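PDB 6TZ0: RNA-dependent RNA Polymerase from Bombyx mori cytoplasmic polyhedrosis virus, which catalyses RNA-templated RNA synthesis in transcription and genome replication, making fully conservative plus strands and, after core assembly, the complementary minus strands. Local coordinates for residues Asp59-Gln64 against Val328-Ala333; Ala143-Glu148 against Phe206-Cys211; Cys335-Asn340 against Phe735-Ser740. All blocks are in the same frame, centred on the assembly; numbering follows the deposited sequence.

Contact 1: Asp59-Gln64 against Val328-Ala333; sequences DSNGNQ and VANYYA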
# COMPACT_ATOMS: atom_id res chain seq x y z
N ASP A 59 -37.72 18.80 -9.37
CA ASP A 59 -36.56 17.93 -9.41
C ASP A 59 -35.29 18.78 -9.44
O ASP A 59 -35.32 19.97 -9.14
CB ASP A 59 -36.67 16.94 -10.58
CG ASP A 59 -36.73 17.61 -11.95
OD1 ASP A 59 -36.79 18.85 -12.04
OD2 ASP A 59 -36.72 16.87 -12.95
N SER A 60 -34.16 18.17 -9.79
CA SER A 60 -32.90 18.90 -9.87
C SER A 60 -32.86 19.87 -11.05
O SER A 60 -32.02 20.77 -11.06
CB SER A 60 -31.73 17.94 -9.98
OG SER A 60 -31.61 17.16 -8.80
N ASN A 61 -33.74 19.71 -12.03
CA ASN A 61 -33.75 20.58 -13.20
C ASN A 61 -35.06 21.35 -13.34
O ASN A 61 -35.33 21.92 -14.40
CB ASN A 61 -33.46 19.77 -14.46
CG ASN A 61 -31.99 19.41 -14.57
OD1 ASN A 61 -31.12 20.27 -14.42
ND2 ASN A 61 -31.70 18.15 -14.80
N GLY A 62 -35.87 21.40 -12.29
CA GLY A 62 -37.02 22.28 -12.25
C GLY A 62 -38.32 21.71 -12.78
O GLY A 62 -39.23 22.49 -13.08
N ASN A 63 -38.44 20.40 -12.91
CA ASN A 63 -39.66 19.78 -13.39
C ASN A 63 -40.44 19.20 -12.22
O ASN A 63 -39.84 18.69 -11.27
CB ASN A 63 -39.35 18.68 -14.41
CG ASN A 63 -38.60 19.21 -15.61
OD1 ASN A 63 -37.44 18.86 -15.83
ND2 ASN A 63 -39.25 20.05 -16.40
N GLN A 64 -41.77 19.28 -12.29
CA GLN A 64 -42.62 18.89 -11.17
C GLN A 64 -42.63 17.38 -10.98
O GLN A 64 -42.85 16.63 -11.94
CB GLN A 64 -44.04 19.40 -11.38
CG GLN A 64 -44.17 20.90 -11.29
CD GLN A 64 -43.93 21.40 -9.88
OE1 GLN A 64 -44.37 20.79 -8.91
NE2 GLN A 64 -43.24 22.52 -9.76
N VAL A 328 -28.36 16.47 -17.93
CA VAL A 328 -27.83 15.14 -17.68
C VAL A 328 -26.85 15.17 -16.52
O VAL A 328 -26.82 14.24 -15.71
CB VAL A 328 -27.19 14.59 -18.97
CG1 VAL A 328 -26.70 13.16 -18.77
CG2 VAL A 328 -28.17 14.68 -20.10
N ALA A 329 -26.08 16.25 -16.40
CA ALA A 329 -25.15 16.40 -15.28
C ALA A 329 -25.88 16.50 -13.94
O ALA A 329 -25.47 15.87 -12.95
CB ALA A 329 -24.27 17.62 -15.49
N ASN A 330 -26.99 17.25 -13.91
CA ASN A 330 -27.73 17.42 -12.67
C ASN A 330 -28.44 16.13 -12.26
O ASN A 330 -28.38 15.74 -11.08
CB ASN A 330 -28.74 18.55 -12.82
CG ASN A 330 -28.08 19.90 -12.99
OD1 ASN A 330 -27.07 20.19 -12.37
ND2 ASN A 330 -28.65 20.73 -13.85
N TYR A 331 -29.09 15.44 -13.21
CA TYR A 331 -29.71 14.17 -12.86
C TYR A 331 -28.68 13.10 -12.51
O TYR A 331 -28.95 12.23 -11.68
CB TYR A 331 -30.59 13.64 -13.98
CG TYR A 331 -31.84 14.42 -14.26
CD1 TYR A 331 -32.81 14.56 -13.29
CD2 TYR A 331 -32.12 14.88 -15.54
CE1 TYR A 331 -33.98 15.23 -13.54
CE2 TYR A 331 -33.30 15.54 -15.81
CZ TYR A 331 -34.22 15.72 -14.81
OH TYR A 331 -35.40 16.38 -15.06
N TYR A 332 -27.48 13.17 -13.10
CA TYR A 332 -26.44 12.21 -12.76
C TYR A 332 -25.92 12.42 -11.35
O TYR A 332 -25.71 11.45 -10.62
CB TYR A 332 -25.30 12.29 -13.77
CG TYR A 332 -24.23 11.25 -13.52
CD1 TYR A 332 -24.46 9.92 -13.84
CD2 TYR A 332 -23.01 11.59 -12.97
CE1 TYR A 332 -23.49 8.97 -13.61
CE2 TYR A 332 -22.04 10.65 -12.74
CZ TYR A 332 -22.28 9.34 -13.07
OH TYR A 332 -21.31 8.40 -12.84
N ALA A 333 -25.72 13.68 -10.95
CA ALA A 333 -25.34 13.95 -9.57
C ALA A 333 -26.43 13.55 -8.59
O ALA A 333 -26.13 13.06 -7.48
CB ALA A 333 -25.00 15.43 -9.39

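Contact 2: Ala143-Glu148 against Phe206-Cys211; sequences ADLWRE and FVYTCC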
# COMPACT_ATOMS: atom_id res chain seq x y z
N ALA A 143 -18.43 13.66 16.61
CA ALA A 143 -19.08 13.55 17.91
C ALA A 143 -19.93 12.29 17.89
O ALA A 143 -19.72 11.40 17.07
CB ALA A 143 -19.89 14.82 18.21
N ASP A 144 -20.89 12.21 18.80
CA ASP A 144 -21.88 11.15 18.74
C ASP A 144 -22.77 11.34 17.51
O ASP A 144 -22.85 12.42 16.92
CB ASP A 144 -22.72 11.13 20.01
CG ASP A 144 -21.93 10.71 21.23
OD1 ASP A 144 -20.95 9.94 21.06
OD2 ASP A 144 -22.27 11.14 22.35
N LEU A 145 -23.45 10.26 17.13
CA LEU A 145 -24.22 10.25 15.89
C LEU A 145 -25.48 11.10 16.00
O LEU A 145 -25.92 11.69 15.00
CB LEU A 145 -24.55 8.82 15.50
CG LEU A 145 -25.64 7.97 16.17
CD1 LEU A 145 -25.90 6.76 15.32
CD2 LEU A 145 -25.27 7.53 17.57
N TRP A 146 -26.05 11.21 17.20
CA TRP A 146 -27.23 12.05 17.35
C TRP A 146 -26.88 13.52 17.29
O TRP A 146 -27.68 14.33 16.83
CB TRP A 146 -27.97 11.72 18.64
CG TRP A 146 -28.48 10.32 18.70
CD1 TRP A 146 -28.00 9.31 19.47
CD2 TRP A 146 -29.52 9.74 17.90
NE1 TRP A 146 -28.70 8.15 19.23
CE2 TRP A 146 -29.63 8.39 18.27
CE3 TRP A 146 -30.37 10.25 16.92
CZ2 TRP A 146 -30.56 7.54 17.69
CZ3 TRP A 146 -31.29 9.40 16.34
CH2 TRP A 146 -31.38 8.07 16.73
N ARG A 147 -25.66 13.89 17.70
CA ARG A 147 -25.22 15.27 17.57
C ARG A 147 -24.99 15.64 16.11
O ARG A 147 -25.28 16.77 15.69
CB ARG A 147 -23.95 15.49 18.38
CG ARG A 147 -24.18 15.36 19.86
CD ARG A 147 -22.91 15.56 20.63
NE ARG A 147 -23.13 15.37 22.06
CZ ARG A 147 -22.17 15.40 22.97
NH1 ARG A 147 -22.47 15.21 24.25
NH2 ARG A 147 -20.92 15.61 22.60
N GLU A 148 -24.49 14.69 15.32
CA GLU A 148 -24.31 14.94 13.89
C GLU A 148 -25.65 15.05 13.18
O GLU A 148 -25.82 15.90 12.29
CB GLU A 148 -23.45 13.83 13.29
CG GLU A 148 -22.04 13.80 13.85
CD GLU A 148 -21.17 12.74 13.22
OE1 GLU A 148 -21.70 11.94 12.42
OE2 GLU A 148 -19.97 12.69 13.52
N PHE A 206 -28.71 4.25 9.59
CA PHE A 206 -29.59 5.18 8.91
C PHE A 206 -29.54 6.57 9.49
O PHE A 206 -30.00 7.51 8.84
CB PHE A 206 -31.01 4.66 8.92
CG PHE A 206 -31.20 3.57 7.95
CD1 PHE A 206 -31.36 3.87 6.61
CD2 PHE A 206 -31.16 2.26 8.35
CE1 PHE A 206 -31.50 2.87 5.70
CE2 PHE A 206 -31.30 1.26 7.44
CZ PHE A 206 -31.47 1.58 6.12
N VAL A 207 -28.95 6.74 10.68
CA VAL A 207 -28.61 8.08 11.14
C VAL A 207 -27.60 8.71 10.21
O VAL A 207 -27.75 9.86 9.78
CB VAL A 207 -28.10 8.01 12.59
CG1 VAL A 207 -27.73 9.40 13.10
CG2 VAL A 207 -29.13 7.37 13.48
N TYR A 208 -26.58 7.94 9.81
CA TYR A 208 -25.58 8.42 8.88
C TYR A 208 -26.15 8.57 7.48
O TYR A 208 -25.75 9.48 6.74
CB TYR A 208 -24.38 7.48 8.87
CG TYR A 208 -23.74 7.25 10.21
CD1 TYR A 208 -23.09 8.28 10.88
CD2 TYR A 208 -23.70 5.98 10.78
CE1 TYR A 208 -22.50 8.07 12.10
CE2 TYR A 208 -23.09 5.76 11.99
CZ TYR A 208 -22.49 6.81 12.65
OH TYR A 208 -21.87 6.62 13.86
N THR A 209 -27.08 7.70 7.11
CA THR A 209 -27.76 7.82 5.82
C THR A 209 -28.59 9.10 5.74
O THR A 209 -28.55 9.81 4.73
CB THR A 209 -28.64 6.60 5.58
OG1 THR A 209 -27.84 5.41 5.69
CG2 THR A 209 -29.27 6.64 4.21
N CYS A 210 -29.33 9.42 6.80
CA CYS A 210 -30.07 10.67 6.87
C CYS A 210 -29.14 11.88 6.89
O CYS A 210 -29.47 12.92 6.31
CB CYS A 210 -30.97 10.69 8.11
SG CYS A 210 -32.39 9.58 8.05
N CYS A 211 -27.97 11.75 7.54
CA CYS A 211 -26.98 12.83 7.50
C CYS A 211 -26.47 13.07 6.08
O CYS A 211 -26.30 14.22 5.66
CB CYS A 211 -25.82 12.53 8.44
SG CYS A 211 -26.18 12.68 10.19

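Contact 3: Cys335-Asn340 against Phe735-Ser740; sequences CRAMTN and FADRIS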
# COMPACT_ATOMS: atom_id res chain seq x y z
N CYS A 335 -28.51 10.97 -9.05
CA CYS A 335 -28.43 9.52 -8.92
C CYS A 335 -27.17 9.06 -8.18
O CYS A 335 -27.18 7.99 -7.56
CB CYS A 335 -28.50 8.86 -10.29
SG CYS A 335 -30.12 9.00 -11.05
N ARG A 336 -26.09 9.85 -8.22
CA ARG A 336 -24.94 9.58 -7.36
C ARG A 336 -25.31 9.74 -5.90
O ARG A 336 -24.86 8.96 -5.05
CB ARG A 336 -23.76 10.50 -7.71
CG ARG A 336 -23.15 10.27 -9.07
CD ARG A 336 -22.61 8.89 -9.15
NE ARG A 336 -21.46 8.68 -8.28
CZ ARG A 336 -20.21 8.60 -8.73
NH1 ARG A 336 -19.98 8.64 -10.03
NH2 ARG A 336 -19.21 8.42 -7.88
N ALA A 337 -26.13 10.75 -5.58
CA ALA A 337 -26.61 10.89 -4.21
C ALA A 337 -27.62 9.81 -3.85
O ALA A 337 -27.77 9.48 -2.67
CB ALA A 337 -27.22 12.28 -4.02
N MET A 338 -28.33 9.26 -4.83
CA MET A 338 -29.34 8.25 -4.55
C MET A 338 -28.77 6.85 -4.40
O MET A 338 -29.38 6.02 -3.73
CB MET A 338 -30.41 8.25 -5.64
CG MET A 338 -31.32 9.44 -5.60
SD MET A 338 -32.51 9.50 -6.93
CE MET A 338 -33.24 11.10 -6.61
N THR A 339 -27.63 6.56 -5.02
CA THR A 339 -27.07 5.21 -4.92
C THR A 339 -25.92 5.10 -3.92
O THR A 339 -25.75 4.04 -3.32
CB THR A 339 -26.60 4.73 -6.29
OG1 THR A 339 -25.73 5.70 -6.87
CG2 THR A 339 -27.78 4.48 -7.21
N ASN A 340 -25.13 6.15 -3.74
CA ASN A 340 -24.05 6.11 -2.77
C ASN A 340 -24.55 6.64 -1.43
O ASN A 340 -25.40 7.54 -1.37
CB ASN A 340 -22.84 6.93 -3.24
CG ASN A 340 -21.59 6.68 -2.40
OD1 ASN A 340 -21.60 5.89 -1.46
ND2 ASN A 340 -20.51 7.37 -2.74
N PHE A 735 -17.52 14.27 -8.09
CA PHE A 735 -18.22 13.21 -7.36
C PHE A 735 -18.29 13.64 -5.90
O PHE A 735 -17.38 13.37 -5.11
CB PHE A 735 -17.50 11.86 -7.51
CG PHE A 735 -17.50 11.28 -8.90
CD1 PHE A 735 -18.36 11.74 -9.89
CD2 PHE A 735 -16.62 10.25 -9.23
CE1 PHE A 735 -18.34 11.20 -11.16
CE2 PHE A 735 -16.60 9.71 -10.49
CZ PHE A 735 -17.46 10.18 -11.46
N ALA A 736 -19.37 14.32 -5.53
CA ALA A 736 -19.51 14.86 -4.18
C ALA A 736 -19.87 13.80 -3.16
O ALA A 736 -19.70 14.04 -1.96
CB ALA A 736 -20.56 15.96 -4.14
N ASP A 737 -20.36 12.65 -3.59
CA ASP A 737 -20.78 11.62 -2.66
C ASP A 737 -19.67 10.62 -2.36
O ASP A 737 -19.93 9.54 -1.83
CB ASP A 737 -22.03 10.93 -3.20
CG ASP A 737 -22.90 10.35 -2.10
OD1 ASP A 737 -22.51 10.42 -0.91
OD2 ASP A 737 -24.00 9.86 -2.41
N ARG A 738 -18.43 10.97 -2.70
CA ARG A 738 -17.26 10.20 -2.32
C ARG A 738 -16.55 10.79 -1.12
O ARG A 738 -15.57 10.22 -0.65
CB ARG A 738 -16.30 10.11 -3.50
CG ARG A 738 -16.90 9.43 -4.70
CD ARG A 738 -17.15 7.98 -4.40
NE ARG A 738 -15.89 7.29 -4.14
CZ ARG A 738 -15.18 6.66 -5.07
NH1 ARG A 738 -14.05 6.05 -4.75
NH2 ARG A 738 -15.63 6.60 -6.32
N ILE A 739 -17.03 11.93 -0.62
CA ILE A 739 -16.47 12.59 0.55
C ILE A 739 -17.51 12.53 1.66
O ILE A 739 -18.64 13.01 1.49
CB ILE A 739 -16.10 14.04 0.24
CG1 ILE A 739 -15.02 14.06 -0.83
CG2 ILE A 739 -15.65 14.76 1.49
CD1 ILE A 739 -14.85 15.39 -1.45
N SER A 740 -17.13 11.94 2.79
CA SER A 740 -18.05 11.74 3.90
C SER A 740 -17.68 12.71 5.01
O SER A 740 -16.61 12.60 5.61
CB SER A 740 -17.99 10.31 4.41
OG SER A 740 -18.93 10.11 5.44

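Contact 1: Asp59-Gln64 against Val328-Ala333
Tyr331 and Asn330, neighbours on one helix, reach into the turn Asp59-Gly62 and grip it through two hydrogen bonds. The tyrosine OH donates to Asp59 OD2 at 2.5 Å, meeting the oxygen on its syn side but 32° out of the carboxylate plane. OD2 lies at the ring edge, near the ring plane, although the carboxylate itself is turned well out of it. A long aromatic residue suits this place because it carries a hydroxyl from the helix surface to the base of the turn. In the second bond Asn330 ND2 donates to Asn61 OD1 at 2.6 Å, approaching in the carbonyl plane of Asn61.

The contact with the ring face is of another kind. Asn61 ND2 stands 3.2 Å above the Tyr331 ring plane, toward the rim on the CE2 side, and its amide is almost perpendicular to the ring (84°). Both ends of this amide are thus employed, OD1 on Asn330 and ND2 over the ring, while ND2 also bonds to Asp327 O. Simple packing is slight: Ser60 CB lies 4.2 Å from Asn330 CB, and Ser60 OG turns to Glu226 and Ile221.

Within the turn, Asp59 CG sits between its backbone N and carbonyl carbon (chi1 61°), which keeps OD1 over the turn; there it receives a weak bond from Asn61 N at 3.2 Å. Just beyond the turn, Asn63 O accepts from Asp59 N at 2.8 Å. Gly62, at positive phi, closes this type I turn where a side chain would press on the preceding carbonyl.

The loop joins strands 54-58 and 64-68, and it leans on helix 325-339. Helix 309-320 supplies Tyr314 and Ala318 against Tyr331, and Arg317 beside Asn63.

Contact 2: Ala143-Glu148 against Phe206-Cys211
Leu145 and Val207 bring the first turns of two helices together, their CA atoms 6.8 Å apart, and Glu148 and Cys211 keep the backbones nearly as close one turn further on, their CA atoms 7.2 Å apart. No hydrogen bond crosses; the interface is made by packing.

Val207 is the central packing residue, touching both Leu145 and Trp146. Its CB meets Leu145 CD1 at 3.7 Å, the two side chains crossing at about a right angle. CG1, anti to the backbone N (chi1 180°), lies against Leu145 O, whereas CG2 goes the other way and rests over one face of the Trp146 indole, 4.0 Å from CH2. A short branched residue thus fills two directions at once without holding the helices apart.

Tyr208 works from the flank. Leu145 CB approaches CE1 and the hydroxyl end obliquely, and Glu148 OE1 comes to the ring edge, 4.0 Å from CE1, where the aromatic hydrogens would suit an oxygen. The segment just before helix 145-160 holds the polar ends: Lys139 N bonds to Tyr208 OH and Phe142 N to Glu148 OE2. Cys211 is small enough for its SG to lie against the Glu148 backbone.

Trp146 also stacks on Phe181 and meets Phe183, close to Tyr184; Tyr184 and Arg147 bind ATP in another structure of this protein, though this chain carries no nucleotide there. Leu149 of helix 145-160 continues the interface against Val207 and Cys211, Phe175 of helix 166-175 covers Val207, and helix 224-237 packs on Phe206, Thr209 and Cys210.

Contact 3: Cys335-Asn340 against Phe735-Ser740
Arg336 reaches from the last turns of a helix to Phe735, and its side chain can be followed outward. CB sets off toward the loop 735-740, and bends at chi2 and chi3, both near -65°, fold the chain back to bring the guanidinium over the ring face, tilted against it. NE lies close to the like-charged Arg254 NE. CZ is 3.8 Å from the Phe735 ring centroid, 9° off the normal, a cation-pi contact with the two planes 44° apart. NH1 drops over the ring centre, 3.2 Å from Phe735 CE1, and is also hydrogen-bonded to Tyr332 OH. NH2 sits 3.4 Å from Phe735 CD2 and 4.1 Å from Arg738 CG, at the edge of the Arg738 guanidinium.

Alongside, the Asn340 and Asp737 side chains slide past each other in opposite directions, amide against carboxylate.

Chemically, the aromatic face suits an arginine crowded by other positive groups: Arg738 NH2 is 4.3 Å from Arg336 NH2. The ring face probably stabilises the charge of Arg336 and so offsets part of the cost of placing it near other arginines.

In the fold
Contacts 1 and 3 occupy successive parts of helix 325-339, with centres 15 Å apart, and meet directly where Tyr332 CE2 packs 4.1 Å from Phe735 CE1. The helix therefore ties the 59-64 turn at its start to the 735-740 loop at its end. Contact 2 touches neither: its centre is about 17 Å from that of contact 3 and 27 Å from that of contact 1. Helix 206-218 bridges the gap, since its later residues Gln212 and Ala216 meet Asp737 and Ala337. Contact 2 borders the ATP site, whereas contact 3 lies near the catalytic centre, the Arg738 side chain being about 9 Å from that of Asp681, which binds magnesium in another structure of this protein.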